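Local atomic coordinates of protein of unknown function with a Fic domain (Bacteroides thetaiotaomicron VPI-5482, PDB entry 3CUC), a protein that is of unknown function but carries a Fic domain, placing it in the mostly helical Fic/DOC family. Residues 30-33 and 34-38. Numbering follows the deposited sequence.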
loop_
_atom_site.group_PDB
_atom_site.type_symbol
_atom_site.label_atom_id
_atom_site.label_comp_id
_atom_site.label_asym_id
_atom_site.label_seq_id
_atom_site.Cartn_x
_atom_site.Cartn_y
_atom_site.Cartn_z
ATOM N N ASP A 30 12.798 11.676 -0.634
ATOM C CA ASP A 30 12.631 12.199 0.723
ATOM C C ASP A 30 11.176 12.593 0.981
ATOM O O ASP A 30 10.582 12.155 1.967
ATOM C CB ASP A 30 13.556 13.394 0.976
ATOM C CG ASP A 30 15.016 12.984 1.197
ATOM O OD1 ASP A 30 15.310 11.784 1.384
ATOM O OD2 ASP A 30 15.883 13.877 1.192
ATOM N N LYS A 31 10.593 13.384 0.081
ATOM C CA LYS A 31 9.202 13.800 0.231
ATOM C C LYS A 31 8.261 12.601 0.279
ATOM O O LYS A 31 7.334 12.571 1.093
ATOM C CB LYS A 31 8.756 14.742 -0.892
ATOM C CG LYS A 31 7.505 15.549 -0.507
ATOM C CD LYS A 31 6.707 16.054 -1.713
ATOM C CE LYS A 31 5.406 16.761 -1.274
ATOM N NZ LYS A 31 5.655 17.932 -0.375
ATOM N N PHE A 32 8.487 11.615 -0.585
ATOM C CA PHE A 32 7.604 10.459 -0.621
ATOM C C PHE A 32 7.672 9.646 0.679
ATOM O O PHE A 32 6.634 9.291 1.252
ATOM C CB PHE A 32 7.898 9.554 -1.815
ATOM C CG PHE A 32 7.158 8.262 -1.750
ATOM C CD1 PHE A 32 5.834 8.194 -2.131
ATOM C CD2 PHE A 32 7.765 7.132 -1.234
ATOM C CE1 PHE A 32 5.138 7.012 -2.042
ATOM C CE2 PHE A 32 7.077 5.946 -1.134
ATOM C CZ PHE A 32 5.761 5.884 -1.535
ATOM N N LYS A 33 8.887 9.350 1.132
ATOM C CA LYS A 33 9.100 8.604 2.379
ATOM C C LYS A 33 8.330 9.244 3.528
ATOM O O LYS A 33 7.673 8.576 4.335
ATOM C CB LYS A 33 10.591 8.576 2.739
ATOM C CG LYS A 33 10.959 7.542 3.796
ATOM C CD LYS A 33 12.476 7.441 3.994
ATOM C CE LYS A 33 13.012 8.613 4.821
ATOM N NZ LYS A 33 14.441 8.433 5.199
ATOM N N LEU A 34 8.423 10.561 3.576
ATOM C CA LEU A 34 7.774 11.336 4.602
ATOM C C LEU A 34 6.253 11.172 4.507
ATOM O O LEU A 34 5.588 10.739 5.455
ATOM C CB LEU A 34 8.151 12.808 4.413
ATOM C CG LEU A 34 8.314 13.658 5.660
ATOM C CD1 LEU A 34 7.124 13.481 6.608
ATOM C CD2 LEU A 34 9.652 13.304 6.319
ATOM N N GLU A 35 5.713 11.497 3.339
ATOM C CA GLU A 35 4.271 11.557 3.162
ATOM C C GLU A 35 3.601 10.192 3.205
ATOM O O GLU A 35 2.481 10.065 3.705
ATOM C CB GLU A 35 3.931 12.270 1.855
ATOM C CG GLU A 35 4.346 13.740 1.871
ATOM C CD GLU A 35 3.321 14.657 1.232
ATOM O OE1 GLU A 35 2.708 14.260 0.215
ATOM O OE2 GLU A 35 3.126 15.777 1.759
ATOM N N PHE A 36 4.284 9.176 2.684
ATOM C CA PHE A 36 3.738 7.831 2.692
ATOM C C PHE A 36 3.669 7.298 4.119
ATOM O O PHE A 36 2.614 6.843 4.562
ATOM C CB PHE A 36 4.558 6.893 1.809
ATOM C CG PHE A 36 4.020 5.496 1.764
ATOM C CD1 PHE A 36 2.683 5.264 1.466
ATOM C CD2 PHE A 36 4.843 4.408 2.025
ATOM C CE1 PHE A 36 2.173 3.969 1.430
ATOM C CE2 PHE A 36 4.336 3.107 1.988
ATOM C CZ PHE A 36 2.998 2.891 1.696
ATOM N N ASN A 37 4.791 7.358 4.832
ATOM C CA ASN A 37 4.838 6.888 6.219
ATOM C C ASN A 37 3.797 7.602 7.083
ATOM O O ASN A 37 3.051 6.966 7.839
ATOM C CB ASN A 37 6.243 7.052 6.813
ATOM C CG ASN A 37 7.213 5.972 6.341
ATOM O OD1 ASN A 37 6.948 4.779 6.498
ATOM N ND2 ASN A 37 8.354 6.387 5.790
ATOM N N TYR A 38 3.732 8.921 6.949
ATOM C CA TYR A 38 2.787 9.694 7.731
ATOM C C TYR A 38 1.370 9.254 7.424
ATOM O O TYR A 38 0.638 8.834 8.318
ATOM C CB TYR A 38 2.927 11.193 7.468
ATOM C CG TYR A 38 1.856 12.001 8.160
ATOM C CD1 TYR A 38 2.003 12.402 9.487
ATOM C CD2 TYR A 38 0.684 12.346 7.495
ATOM C CE1 TYR A 38 1.013 13.133 10.125
ATOM C CE2 TYR A 38 -0.314 13.073 8.128
ATOM C CZ TYR A 38 -0.148 13.464 9.438
ATOM O OH TYR A 38 -1.147 14.188 10.051
#
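Within helix 22-42, K31, F32 and K33 each meet the residue one turn on, in i to i+4 pairs. With CG anti to the backbone N in both F32 and F36, the two rings leave the helix in the same direction. The ring planes are tilted by only 12°, yet with centroids 5.3 Å apart they are displaced too far for a real stack. What sits over the F32 face is the CB of F36, 3.9 Å from the ring centroid and 20° off its normal, a CH-pi contact. The backbone bond from F36 N to F32 O, 2.8 Å, ties the same pair.

On another side of the helix, K31 NZ and E35 OE2 form only a long salt bridge of 3.9 Å, while OE1 of E35 pairs with R268. N37 turns its amide back on its own helix: ND2 makes a weak bond to K33 O, bent to 126° at the hydrogen, beside the backbone bond from N37 N to that oxygen. ND2 also hydrogen-bonds N78, and OD1 hydrogen-bonds H77, both on helix 68-89.

Apolar packing therefore links F32 to F36, and both rings also touch helix 199-213; the buried N37 amide is probably held mainly by N78 and H77, and E35 more by R268 than by K31.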